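Local coordinates for protein SusD homolog (Bacteroides thetaiotaomicron VPI-5482, PDB 3FDH) that probably binds glycans at the outer membrane and helps deliver them to a partner transporter, as other SusD-family lipoproteins do, at residues N80-S85 with A117-L122; I123-G128 with V492-G497; E156-I161 with M207-R212; E433-F438 with L462-G467. One frame throughout, in Å; residues are numbered along the deposited sequence.

Overall arrangement
Near the N terminus, contact 1 joins helix 76-95 to helix 106-127 and closes a short, largely helical loop. Helix 106-127 runs straight on into contact 2, where its C-terminal end meets the loop at 492-497; this closes a loop of more than 360 residues that brings the C-terminal tail back to the helical core. Contacts 3 and 4 both lie nested inside that loop, one after the other. Contact 3 ties helix 154-171 to the end of helix 191-208, and contact 4 ties helix 431-443 to the loop before helix 468-473. Arg208 of contact 3 forms salt bridges with Asp125 of contact 2 and Glu433 of contact 4.

Contact 1: N80-S85 with A117-L122; sequences NGIYSS and AYNCAL
Ile82 reaches from helix 76-95 onto the backbone and side chain of Asn119 on helix 106-127. From its CB, the CG2 branch comes within 3.4 Å of Asn119 O and 4.0 Å of Asn119 OD1. The other branch leads through CG1 to the tip, where CD1 lies 4.2 Å from CB of Leu122, the two side chains crossing at about a right angle. A chi1 of -69° turns CG2 to Asn119, and an extended chi2 (158°) carries CD1 on to Leu122. One turn on, Ser85 sets its CB against the amide of Asn119, 4.0 Å from ND2. The axes of the two short helical segments run nearly antiparallel, at 153°, and approach to 9.2 Å. The polar ends turn to helix 21-37, where Asn36 ND2 serves both Asn119 OD1 and Ser85 OG, Ser85 OG also bonding with Ser31 OG, and to Met115 O, which takes Asn119 ND2. These two segments therefore meet through van der Waals contact alone, their buried polar groups satisfied by neighbouring residues.

Contact 2: I123-G128 with V492-G497; sequences IADFFG and VWWAGG
Trp494 brings the NE1 edge of its indole up to the carboxylate of Asp125, near the C-terminal end of helix 106-127. Its N-H is given to Asp125 OD1, with NE1 2.8 Å from that oxygen and an angle of 145° at the hydrogen. The bond is somewhat bent: OD1 lies off the indole plane, and the nitrogen meets it on the anti side, out of the carboxylate plane. The two flat groups stand 79° apart. A chi1 of 52° places CG of Trp494 between its own backbone N and carbonyl carbon, folding the indole back over Val492, whose CG2 sits 3.5 Å above the ring plane. The other branch, CG1, packs 4.0 Å from Asp125 O and 4.1 Å from Gly128 CA, where the chain leaves the helix with positive phi. Asp125 also takes the hydroxyl of Tyr158 on OD1 and a salt bridge from Arg208 on OD2, so both oxygens of the buried carboxylate are engaged. A leucine in place of Trp494 would probably leave Asp125 OD1 with the Tyr158 hydroxyl but without the indole N-H, and Val492 CG2 without the ring face it covers. Ala495 N and Gly497 N both bond to Val492 O, from opposite faces, and shape a compact turn round the short 3-10 segment 493-495; through Trp494 and Val492 this turn joins the C-terminal tail to the helical core of this SusD-like fold.

Contact 3: E156-I161 with M207-R212; sequences EIYTQI and MRLINR
Tyr158 lies between Leu209, just past the end of helix 191-208, and Ile161 of its own helix 154-171, in the mostly helical core of this SusD-like protein, consistent with the TPR clan to which the family belongs. Leu209 CD2 sits squarely over one ring face in a CH-pi contact, 3.8 Å from the centroid of the Tyr158 ring and 7° off its normal. Ile161 CD1 covers the opposite face, 3.7 Å above the plane. The second branch of Leu209, CD1, rests against the root of the ring, 3.9 Å from Tyr158 CB. Arg208 approaches the phenol end instead, its guanidinium plane turned 90° to the ring. Its CG leaves anti to the backbone N (chi1 -179°), and bends at chi2 and chi3 then fold the chain back past the phenol, CG lying 3.6 Å from Tyr158 OH. Beyond the ring, the guanidinium forms a salt bridge with Glu433 through NH1, while Asp125 holds both NH2 and the Tyr158 hydroxyl. A valine in place of Tyr158 would probably open a gap between Leu209 and Ile161 and deprive Asp125 of its hydroxyl partner. Where the two polar ends pass, Tyr158 OH lies 3.3 Å from Arg208 NE.

Contact 4: E433-F438 with L462-G467; sequences ETYNDF and LRYPYG
Tyr435 points its ring from helix 431-443 at the loop 462-467 and meets Tyr464 there, CE2 of Tyr435 lying 3.6 Å from CE1 of Tyr464. The rings are inclined by 42°, with centroids 5.6 Å apart, an oblique pairing. Beyond the ring, the hydroxyl of Tyr435 comes against the backbone between Leu462 and Arg463, with OH 3.6 Å from Leu462 C. Its hydrogen bond goes to Pro461 O, just before the loop segment. With chi1 at 174°, CG extends opposite the backbone N, which carries the ring out toward the loop. Tyr464 is positioned at both ends: its hydroxyl bonds to Ile41 O, and its backbone pairs with Phe126. Ala45 of helix 40-48 packs against both tyrosines. The side chain of Arg463 leaves the backbone pointing away from the helix; its guanidinium bonds with Glu490 O and Phe127 O and forms a salt bridge with the C-terminal carboxylate of Arg499. Aromatic contact and a tyrosine hydroxyl bonded to Pro461 O thus lay an irregular loop over the helical core of a SusD-like protein, beside the end of helix 106-127.

Contact 1: N80-S85 with A117-L122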
loop_
_atom_site.group_PDB
_atom_site.type_symbol
_atom_site.label_atom_id
_atom_site.label_comp_id
_atom_site.label_asym_id
_atom_site.label_seq_id
_atom_site.Cartn_x
_atom_site.Cartn_y
_atom_site.Cartn_z
ATOM N N ASN A 80 -2.435 -5.671 -16.275
ATOM C CA ASN A 80 -3.625 -5.488 -17.123
ATOM C C ASN A 80 -4.748 -4.779 -16.387
ATOM O O ASN A 80 -5.434 -3.921 -16.924
ATOM C CB ASN A 80 -4.120 -6.827 -17.640
ATOM C CG ASN A 80 -3.207 -7.405 -18.689
ATOM O OD1 ASN A 80 -2.555 -6.668 -19.439
ATOM N ND2 ASN A 80 -3.170 -8.729 -18.769
ATOM N N GLY A 81 -4.880 -5.097 -15.115
ATOM C CA GLY A 81 -5.959 -4.535 -14.285
ATOM C C GLY A 81 -5.803 -3.047 -14.007
ATOM O O GLY A 81 -6.767 -2.282 -14.046
ATOM N N ILE A 82 -4.567 -2.645 -13.771
ATOM C CA ILE A 82 -4.248 -1.254 -13.504
ATOM C C ILE A 82 -4.508 -0.416 -14.767
ATOM O O ILE A 82 -5.133 0.631 -14.706
ATOM C CB ILE A 82 -2.811 -1.095 -12.995
ATOM C CG1 ILE A 82 -2.701 -1.705 -11.581
ATOM C CG2 ILE A 82 -2.411 0.377 -12.996
ATOM C CD1 ILE A 82 -1.240 -2.089 -11.209
ATOM N N TYR A 83 -4.056 -0.913 -15.908
ATOM C CA TYR A 83 -4.280 -0.230 -17.186
ATOM C C TYR A 83 -5.769 -0.178 -17.513
ATOM O O TYR A 83 -6.287 0.836 -17.967
ATOM C CB TYR A 83 -3.488 -0.845 -18.331
ATOM C CG TYR A 83 -2.058 -0.354 -18.379
ATOM C CD1 TYR A 83 -1.761 0.877 -18.945
ATOM C CD2 TYR A 83 -1.009 -1.131 -17.888
ATOM C CE1 TYR A 83 -0.467 1.335 -19.017
ATOM C CE2 TYR A 83 0.312 -0.674 -17.941
ATOM C CZ TYR A 83 0.575 0.564 -18.508
ATOM O OH TYR A 83 1.859 1.073 -18.589
ATOM N N SER A 84 -6.467 -1.246 -17.193
ATOM C CA SER A 84 -7.923 -1.285 -17.412
ATOM C C SER A 84 -8.656 -0.201 -16.595
ATOM O O SER A 84 -9.566 0.464 -17.074
ATOM C CB SER A 84 -8.493 -2.660 -17.036
ATOM O OG SER A 84 -9.908 -2.640 -17.187
ATOM N N SER A 85 -8.265 -0.066 -15.338
ATOM C CA SER A 85 -8.892 0.902 -14.431
ATOM C C SER A 85 -8.555 2.309 -14.878
ATOM O O SER A 85 -9.389 3.198 -14.804
ATOM C CB SER A 85 -8.449 0.674 -12.986
ATOM O OG SER A 85 -8.770 -0.624 -12.553
ATOM N N ALA A 117 -4.926 9.295 -11.381
ATOM C CA ALA A 117 -3.643 9.636 -10.790
ATOM C C ALA A 117 -3.133 8.452 -10.006
ATOM O O ALA A 117 -1.962 8.086 -10.073
ATOM C CB ALA A 117 -3.767 10.868 -9.868
ATOM N N TYR A 118 -4.046 7.848 -9.273
ATOM C CA TYR A 118 -3.695 6.755 -8.368
ATOM C C TYR A 118 -3.157 5.575 -9.132
ATOM O O TYR A 118 -2.162 4.965 -8.750
ATOM C CB TYR A 118 -4.897 6.346 -7.497
ATOM C CG TYR A 118 -4.514 5.577 -6.262
ATOM C CD1 TYR A 118 -4.199 4.227 -6.330
ATOM C CD2 TYR A 118 -4.487 6.189 -5.031
ATOM C CE1 TYR A 118 -3.846 3.501 -5.193
ATOM C CE2 TYR A 118 -4.147 5.478 -3.898
ATOM C CZ TYR A 118 -3.837 4.127 -3.982
ATOM O OH TYR A 118 -3.495 3.426 -2.836
ATOM N N ASN A 119 -3.819 5.279 -10.240
ATOM C CA ASN A 119 -3.430 4.132 -11.065
ATOM C C ASN A 119 -2.170 4.398 -11.862
ATOM O O ASN A 119 -1.342 3.501 -12.061
ATOM C CB ASN A 119 -4.587 3.669 -11.934
ATOM C CG ASN A 119 -5.626 2.921 -11.120
ATOM O OD1 ASN A 119 -5.393 1.790 -10.684
ATOM N ND2 ASN A 119 -6.755 3.563 -10.873
ATOM N N CYS A 120 -1.991 5.648 -12.263
ATOM C CA CYS A 120 -0.756 6.004 -12.967
ATOM C C CYS A 120 0.417 5.824 -12.048
ATOM O O CYS A 120 1.503 5.405 -12.454
ATOM C CB CYS A 120 -0.773 7.449 -13.462
ATOM S SG CYS A 120 -1.833 7.703 -14.934
ATOM N N ALA A 121 0.189 6.141 -10.795
ATOM C CA ALA A 121 1.249 6.039 -9.775
ATOM C C ALA A 121 1.627 4.587 -9.551
ATOM O O ALA A 121 2.804 4.245 -9.391
ATOM C CB ALA A 121 0.789 6.665 -8.471
ATOM N N LEU A 122 0.627 3.720 -9.527
ATOM C CA LEU A 122 0.917 2.268 -9.327
ATOM C C LEU A 122 1.772 1.798 -10.488
ATOM O O LEU A 122 2.731 1.048 -10.355
ATOM C CB LEU A 122 -0.382 1.442 -9.187
ATOM C CG LEU A 122 -1.170 1.612 -7.884
ATOM C CD1 LEU A 122 -2.571 0.991 -8.002
ATOM C CD2 LEU A 122 -0.405 1.035 -6.688
#

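Contact 2: I123-G128 with V492-G497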
loop_
_atom_site.group_PDB
_atom_site.type_symbol
_atom_site.label_atom_id
_atom_site.label_comp_id
_atom_site.label_asym_id
_atom_site.label_seq_id
_atom_site.Cartn_x
_atom_site.Cartn_y
_atom_site.Cartn_z
ATOM N N ILE A 123 1.450 2.306 -11.656
ATOM C CA ILE A 123 2.210 1.916 -12.836
ATOM C C ILE A 123 3.655 2.378 -12.679
ATOM O O ILE A 123 4.634 1.626 -12.854
ATOM C CB ILE A 123 1.637 2.537 -14.144
ATOM C CG1 ILE A 123 0.316 1.871 -14.546
ATOM C CG2 ILE A 123 2.602 2.341 -15.295
ATOM C CD1 ILE A 123 -0.362 2.529 -15.744
ATOM N N ALA A 124 3.769 3.660 -12.403
ATOM C CA ALA A 124 5.079 4.294 -12.335
ATOM C C ALA A 124 5.896 3.720 -11.204
ATOM O O ALA A 124 7.059 3.440 -11.353
ATOM C CB ALA A 124 4.955 5.838 -12.223
ATOM N N ASP A 125 5.273 3.529 -10.062
ATOM C CA ASP A 125 6.011 3.058 -8.864
ATOM C C ASP A 125 6.528 1.634 -8.981
ATOM O O ASP A 125 7.675 1.302 -8.561
ATOM C CB ASP A 125 5.160 3.190 -7.622
ATOM C CG ASP A 125 4.976 4.603 -7.239
ATOM O OD1 ASP A 125 5.757 5.474 -7.702
ATOM O OD2 ASP A 125 4.011 4.847 -6.493
ATOM N N PHE A 126 5.708 0.799 -9.612
ATOM C CA PHE A 126 6.020 -0.626 -9.652
ATOM C C PHE A 126 6.772 -1.043 -10.863
ATOM O O PHE A 126 7.632 -1.898 -10.766
ATOM C CB PHE A 126 4.774 -1.482 -9.363
ATOM C CG PHE A 126 4.435 -1.435 -7.951
ATOM C CD1 PHE A 126 3.723 -0.358 -7.430
ATOM C CD2 PHE A 126 4.958 -2.366 -7.092
ATOM C CE1 PHE A 126 3.535 -0.258 -6.110
ATOM C CE2 PHE A 126 4.736 -2.292 -5.779
ATOM C CZ PHE A 126 4.048 -1.232 -5.271
ATOM N N PHE A 127 6.487 -0.411 -11.986
ATOM C CA PHE A 127 7.098 -0.845 -13.220
ATOM C C PHE A 127 8.139 0.080 -13.808
ATOM O O PHE A 127 8.930 -0.332 -14.645
ATOM C CB PHE A 127 5.999 -1.177 -14.246
ATOM C CG PHE A 127 5.080 -2.233 -13.759
ATOM C CD1 PHE A 127 5.407 -3.550 -13.903
ATOM C CD2 PHE A 127 3.887 -1.902 -13.144
ATOM C CE1 PHE A 127 4.572 -4.530 -13.441
ATOM C CE2 PHE A 127 3.053 -2.869 -12.666
ATOM C CZ PHE A 127 3.390 -4.186 -12.801
ATOM N N GLY A 128 8.164 1.306 -13.318
ATOM C CA GLY A 128 9.113 2.317 -13.787
ATOM C C GLY A 128 8.580 2.988 -15.015
ATOM O O GLY A 128 7.403 3.347 -15.087
ATOM N N VAL A 492 14.122 2.110 -10.064
ATOM C CA VAL A 492 13.211 3.041 -10.771
ATOM C C VAL A 492 13.813 4.456 -10.682
ATOM O O VAL A 492 14.724 4.715 -9.882
ATOM C CB VAL A 492 11.746 2.962 -10.231
ATOM C CG1 VAL A 492 11.281 1.499 -10.387
ATOM C CG2 VAL A 492 11.595 3.441 -8.755
ATOM N N TRP A 493 13.317 5.371 -11.495
ATOM C CA TRP A 493 13.895 6.724 -11.530
ATOM C C TRP A 493 13.902 7.490 -10.212
ATOM O O TRP A 493 14.915 8.058 -9.822
ATOM C CB TRP A 493 13.251 7.528 -12.628
ATOM C CG TRP A 493 13.694 8.933 -12.719
ATOM C CD1 TRP A 493 14.818 9.407 -13.344
ATOM C CD2 TRP A 493 12.996 10.070 -12.218
ATOM N NE1 TRP A 493 14.854 10.774 -13.251
ATOM C CE2 TRP A 493 13.749 11.207 -12.561
ATOM C CE3 TRP A 493 11.793 10.240 -11.508
ATOM C CZ2 TRP A 493 13.357 12.502 -12.212
ATOM C CZ3 TRP A 493 11.405 11.537 -11.151
ATOM C CH2 TRP A 493 12.192 12.647 -11.516
ATOM N N TRP A 494 12.803 7.463 -9.487
ATOM C CA TRP A 494 12.758 8.212 -8.233
ATOM C C TRP A 494 13.687 7.628 -7.197
ATOM O O TRP A 494 13.966 8.263 -6.166
ATOM C CB TRP A 494 11.338 8.453 -7.685
ATOM C CG TRP A 494 10.361 7.294 -7.518
ATOM C CD1 TRP A 494 9.202 7.135 -8.205
ATOM C CD2 TRP A 494 10.432 6.188 -6.597
ATOM N NE1 TRP A 494 8.535 6.019 -7.773
ATOM C CE2 TRP A 494 9.262 5.410 -6.793
ATOM C CE3 TRP A 494 11.346 5.790 -5.627
ATOM C CZ2 TRP A 494 8.985 4.251 -6.063
ATOM C CZ3 TRP A 494 11.062 4.609 -4.881
ATOM C CH2 TRP A 494 9.899 3.861 -5.124
ATOM N N ALA A 495 14.225 6.458 -7.515
ATOM C CA ALA A 495 15.147 5.750 -6.601
ATOM C C ALA A 495 16.572 5.909 -7.069
ATOM O O ALA A 495 17.476 5.269 -6.553
ATOM C CB ALA A 495 14.774 4.259 -6.455
ATOM N N GLY A 496 16.769 6.755 -8.074
ATOM C CA GLY A 496 18.103 7.006 -8.601
ATOM C C GLY A 496 18.380 6.247 -9.870
ATOM O O GLY A 496 19.501 6.286 -10.405
ATOM N N GLY A 497 17.378 5.523 -10.355
ATOM C CA GLY A 497 17.533 4.761 -11.621
ATOM C C GLY A 497 17.365 5.606 -12.859
ATOM O O GLY A 497 17.071 6.789 -12.778
#

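Contact 3: E156-I161 with M207-R212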
loop_
_atom_site.group_PDB
_atom_site.type_symbol
_atom_site.label_atom_id
_atom_site.label_comp_id
_atom_site.label_asym_id
_atom_site.label_seq_id
_atom_site.Cartn_x
_atom_site.Cartn_y
_atom_site.Cartn_z
ATOM N N GLU A 156 7.851 11.462 -16.613
ATOM C CA GLU A 156 6.726 11.912 -17.420
ATOM C C GLU A 156 5.409 11.443 -16.834
ATOM O O GLU A 156 4.418 12.150 -16.876
ATOM C CB GLU A 156 6.844 11.443 -18.867
ATOM C CG GLU A 156 7.864 12.236 -19.618
ATOM C CD GLU A 156 8.230 11.667 -20.961
ATOM O OE1 GLU A 156 8.030 10.458 -21.211
ATOM O OE2 GLU A 156 8.781 12.445 -21.753
ATOM N N ILE A 157 5.420 10.249 -16.258
ATOM C CA ILE A 157 4.189 9.685 -15.694
ATOM C C ILE A 157 3.835 10.520 -14.471
ATOM O O ILE A 157 2.680 10.909 -14.266
ATOM C CB ILE A 157 4.312 8.167 -15.367
ATOM C CG1 ILE A 157 4.555 7.339 -16.637
ATOM C CG2 ILE A 157 2.991 7.687 -14.630
ATOM C CD1 ILE A 157 4.861 5.854 -16.383
ATOM N N TYR A 158 4.838 10.838 -13.661
ATOM C CA TYR A 158 4.608 11.651 -12.451
ATOM C C TYR A 158 4.086 13.058 -12.774
ATOM O O TYR A 158 3.237 13.604 -12.052
ATOM C CB TYR A 158 5.784 11.669 -11.464
ATOM C CG TYR A 158 5.541 10.629 -10.363
ATOM C CD1 TYR A 158 5.930 9.321 -10.502
ATOM C CD2 TYR A 158 4.832 10.957 -9.250
ATOM C CE1 TYR A 158 5.666 8.389 -9.529
ATOM C CE2 TYR A 158 4.529 10.032 -8.284
ATOM C CZ TYR A 158 4.962 8.743 -8.420
ATOM O OH TYR A 158 4.681 7.839 -7.430
ATOM N N THR A 159 4.544 13.623 -13.882
ATOM C CA THR A 159 4.028 14.914 -14.287
ATOM C C THR A 159 2.527 14.768 -14.558
ATOM O O THR A 159 1.745 15.635 -14.214
ATOM C CB THR A 159 4.723 15.441 -15.539
ATOM O OG1 THR A 159 6.091 15.721 -15.211
ATOM C CG2 THR A 159 4.041 16.722 -16.021
ATOM N N GLN A 160 2.143 13.639 -15.145
ATOM C CA GLN A 160 0.739 13.371 -15.488
ATOM C C GLN A 160 -0.069 13.138 -14.240
ATOM O O GLN A 160 -1.208 13.562 -14.111
ATOM C CB GLN A 160 0.600 12.181 -16.437
ATOM C CG GLN A 160 1.224 12.433 -17.785
ATOM C CD GLN A 160 1.284 11.185 -18.673
ATOM O OE1 GLN A 160 0.262 10.706 -19.184
ATOM N NE2 GLN A 160 2.502 10.715 -18.933
ATOM N N ILE A 161 0.579 12.522 -13.278
ATOM C CA ILE A 161 -0.057 12.224 -11.999
ATOM C C ILE A 161 -0.436 13.509 -11.269
ATOM O O ILE A 161 -1.589 13.712 -10.828
ATOM C CB ILE A 161 0.859 11.364 -11.119
ATOM C CG1 ILE A 161 0.955 9.965 -11.724
ATOM C CG2 ILE A 161 0.358 11.300 -9.701
ATOM C CD1 ILE A 161 2.079 9.088 -11.151
HETATM N N MSE A 207 6.713 13.478 -1.551
HETATM C CA MSE A 207 7.776 12.807 -0.793
HETATM C C MSE A 207 8.380 11.695 -1.640
HETATM O O MSE A 207 9.582 11.412 -1.577
HETATM C CB MSE A 207 7.256 12.261 0.534
HETATM C CG MSE A 207 8.382 11.707 1.385
HETATM SE SE MSE A 207 9.505 13.063 2.087
HETATM C CE MSE A 207 8.210 13.450 3.383
ATOM N N ARG A 208 7.554 11.079 -2.480
ATOM C CA ARG A 208 8.054 9.963 -3.320
ATOM C C ARG A 208 9.248 10.346 -4.168
ATOM O O ARG A 208 10.190 9.559 -4.362
ATOM C CB ARG A 208 6.959 9.458 -4.252
ATOM C CG ARG A 208 7.442 8.295 -5.121
ATOM C CD ARG A 208 7.220 6.955 -4.427
ATOM N NE ARG A 208 5.818 6.567 -4.600
ATOM C CZ ARG A 208 4.919 6.416 -3.633
ATOM N NH1 ARG A 208 5.248 6.518 -2.365
ATOM N NH2 ARG A 208 3.688 6.062 -3.946
ATOM N N LEU A 209 9.212 11.582 -4.677
ATOM C CA LEU A 209 10.214 12.034 -5.667
ATOM C C LEU A 209 11.349 12.872 -5.091
ATOM O O LEU A 209 12.122 13.479 -5.807
ATOM C CB LEU A 209 9.551 12.851 -6.752
ATOM C CG LEU A 209 8.368 12.270 -7.514
ATOM C CD1 LEU A 209 8.073 13.175 -8.706
ATOM C CD2 LEU A 209 8.586 10.854 -7.960
ATOM N N ILE A 210 11.419 12.878 -3.788
ATOM C CA ILE A 210 12.357 13.745 -3.052
ATOM C C ILE A 210 13.810 13.584 -3.471
ATOM O O ILE A 210 14.551 14.545 -3.525
ATOM C CB ILE A 210 12.218 13.562 -1.513
ATOM C CG1 ILE A 210 12.821 14.765 -0.776
ATOM C CG2 ILE A 210 12.826 12.218 -1.048
ATOM C CD1 ILE A 210 12.112 16.076 -1.069
ATOM N N ASN A 211 14.210 12.350 -3.747
ATOM C CA ASN A 211 15.585 12.091 -4.150
ATOM C C ASN A 211 15.983 12.909 -5.358
ATOM O O ASN A 211 17.155 13.254 -5.560
ATOM C CB ASN A 211 15.751 10.596 -4.448
ATOM C CG ASN A 211 17.182 10.188 -4.702
ATOM O OD1 ASN A 211 18.119 10.777 -4.162
ATOM N ND2 ASN A 211 17.359 9.132 -5.485
ATOM N N ARG A 212 14.976 13.249 -6.151
ATOM C CA ARG A 212 15.183 13.930 -7.416
ATOM C C ARG A 212 14.976 15.443 -7.326
ATOM O O ARG A 212 15.114 16.175 -8.299
ATOM C CB ARG A 212 14.258 13.356 -8.480
ATOM C CG ARG A 212 14.571 11.962 -8.895
ATOM C CD ARG A 212 15.917 11.935 -9.645
ATOM N NE ARG A 212 16.226 10.577 -10.077
ATOM C CZ ARG A 212 17.211 10.252 -10.890
ATOM N NH1 ARG A 212 18.063 11.164 -11.341
ATOM N NH2 ARG A 212 17.356 8.994 -11.235
#

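Contact 4: E433-F438 with L462-G467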
loop_
_atom_site.group_PDB
_atom_site.type_symbol
_atom_site.label_atom_id
_atom_site.label_comp_id
_atom_site.label_asym_id
_atom_site.label_seq_id
_atom_site.Cartn_x
_atom_site.Cartn_y
_atom_site.Cartn_z
ATOM N N GLU A 433 2.527 0.401 -0.462
ATOM C CA GLU A 433 3.166 1.694 -0.172
ATOM C C GLU A 433 4.449 1.523 0.671
ATOM O O GLU A 433 5.409 2.245 0.498
ATOM C CB GLU A 433 2.145 2.650 0.454
ATOM C CG GLU A 433 2.642 4.039 0.769
ATOM C CD GLU A 433 3.060 4.837 -0.458
ATOM O OE1 GLU A 433 2.776 4.433 -1.584
ATOM O OE2 GLU A 433 3.650 5.917 -0.265
ATOM N N THR A 434 4.475 0.556 1.572
ATOM C CA THR A 434 5.688 0.343 2.398
ATOM C C THR A 434 6.878 -0.035 1.567
ATOM O O THR A 434 8.011 0.370 1.830
ATOM C CB THR A 434 5.483 -0.671 3.424
ATOM O OG1 THR A 434 4.547 -0.127 4.360
ATOM C CG2 THR A 434 6.815 -0.986 4.139
ATOM N N TYR A 435 6.552 -0.736 0.500
ATOM C CA TYR A 435 7.560 -1.178 -0.477
ATOM C C TYR A 435 8.129 0.004 -1.302
ATOM O O TYR A 435 9.321 0.050 -1.603
ATOM C CB TYR A 435 6.949 -2.240 -1.354
ATOM C CG TYR A 435 7.814 -2.687 -2.483
ATOM C CD1 TYR A 435 8.946 -3.489 -2.254
ATOM C CD2 TYR A 435 7.469 -2.392 -3.779
ATOM C CE1 TYR A 435 9.732 -3.907 -3.298
ATOM C CE2 TYR A 435 8.228 -2.818 -4.819
ATOM C CZ TYR A 435 9.351 -3.587 -4.586
ATOM O OH TYR A 435 10.047 -3.991 -5.680
ATOM N N ASN A 436 7.286 0.979 -1.585
ATOM C CA ASN A 436 7.728 2.241 -2.176
ATOM C C ASN A 436 8.648 2.954 -1.198
ATOM O O ASN A 436 9.719 3.382 -1.570
ATOM C CB ASN A 436 6.575 3.163 -2.528
ATOM C CG ASN A 436 5.728 2.636 -3.658
ATOM O OD1 ASN A 436 6.258 2.013 -4.595
ATOM N ND2 ASN A 436 4.399 2.867 -3.577
ATOM N N ASP A 437 8.232 3.083 0.065
ATOM C CA ASP A 437 9.065 3.777 1.040
ATOM C C ASP A 437 10.420 3.105 1.181
ATOM O O ASP A 437 11.462 3.746 1.300
ATOM C CB ASP A 437 8.425 3.790 2.432
ATOM C CG ASP A 437 7.276 4.840 2.600
ATOM O OD1 ASP A 437 7.396 5.987 2.121
ATOM O OD2 ASP A 437 6.309 4.548 3.340
ATOM N N PHE A 438 10.424 1.780 1.076
ATOM C CA PHE A 438 11.658 1.016 1.338
ATOM C C PHE A 438 12.642 1.301 0.249
ATOM O O PHE A 438 13.835 1.556 0.471
ATOM C CB PHE A 438 11.394 -0.524 1.387
ATOM C CG PHE A 438 12.602 -1.301 1.812
ATOM C CD1 PHE A 438 12.911 -1.470 3.137
ATOM C CD2 PHE A 438 13.470 -1.778 0.888
ATOM C CE1 PHE A 438 14.055 -2.117 3.511
ATOM C CE2 PHE A 438 14.597 -2.439 1.250
ATOM C CZ PHE A 438 14.904 -2.610 2.565
ATOM N N LEU A 462 13.907 -4.581 -7.134
ATOM C CA LEU A 462 13.862 -3.104 -7.105
ATOM C C LEU A 462 12.616 -2.583 -7.780
ATOM O O LEU A 462 12.312 -1.389 -7.743
ATOM C CB LEU A 462 15.071 -2.533 -7.833
ATOM C CG LEU A 462 16.419 -2.975 -7.293
ATOM C CD1 LEU A 462 17.553 -2.425 -8.137
ATOM C CD2 LEU A 462 16.594 -2.467 -5.946
ATOM N N ARG A 463 11.919 -3.520 -8.405
ATOM C CA ARG A 463 10.704 -3.223 -9.176
ATOM C C ARG A 463 10.009 -4.508 -9.546
ATOM O O ARG A 463 10.561 -5.588 -9.305
ATOM C CB ARG A 463 11.094 -2.494 -10.477
ATOM C CG ARG A 463 11.966 -3.288 -11.417
ATOM C CD ARG A 463 12.852 -2.350 -12.240
ATOM N NE ARG A 463 12.107 -1.547 -13.206
ATOM C CZ ARG A 463 12.547 -0.441 -13.784
ATOM N NH1 ARG A 463 13.732 0.070 -13.472
ATOM N NH2 ARG A 463 11.767 0.170 -14.667
ATOM N N TYR A 464 8.835 -4.372 -10.176
ATOM C CA TYR A 464 8.052 -5.520 -10.674
ATOM C C TYR A 464 8.302 -5.654 -12.173
ATOM O O TYR A 464 8.396 -4.635 -12.875
ATOM C CB TYR A 464 6.564 -5.356 -10.476
ATOM C CG TYR A 464 6.166 -5.506 -9.007
ATOM C CD1 TYR A 464 7.124 -5.402 -8.038
ATOM C CD2 TYR A 464 4.856 -5.723 -8.646
ATOM C CE1 TYR A 464 6.762 -5.509 -6.688
ATOM C CE2 TYR A 464 4.513 -5.832 -7.354
ATOM C CZ TYR A 464 5.443 -5.734 -6.390
ATOM O OH TYR A 464 4.977 -5.850 -5.078
ATOM N N PRO A 465 8.335 -6.900 -12.683
ATOM C CA PRO A 465 8.513 -7.039 -14.114
ATOM C C PRO A 465 7.267 -6.677 -14.936
ATOM O O PRO A 465 6.118 -6.863 -14.506
ATOM C CB PRO A 465 8.819 -8.543 -14.277
ATOM C CG PRO A 465 8.154 -9.191 -13.097
ATOM C CD PRO A 465 8.374 -8.213 -11.995
ATOM N N TYR A 466 7.518 -6.155 -16.120
ATOM C CA TYR A 466 6.436 -5.803 -17.056
ATOM C C TYR A 466 5.591 -7.029 -17.407
ATOM O O TYR A 466 6.086 -8.175 -17.495
ATOM C CB TYR A 466 6.977 -5.199 -18.357
ATOM C CG TYR A 466 7.789 -3.915 -18.196
ATOM C CD1 TYR A 466 7.175 -2.722 -17.838
ATOM C CD2 TYR A 466 9.165 -3.907 -18.406
ATOM C CE1 TYR A 466 7.923 -1.539 -17.668
ATOM C CE2 TYR A 466 9.919 -2.725 -18.260
ATOM C CZ TYR A 466 9.289 -1.551 -17.912
ATOM O OH TYR A 466 10.030 -0.406 -17.758
ATOM N N GLY A 467 4.317 -6.762 -17.666
ATOM C CA GLY A 467 3.354 -7.809 -17.996
ATOM C C GLY A 467 3.631 -8.384 -19.343
ATOM O O GLY A 467 3.953 -7.672 -20.284
#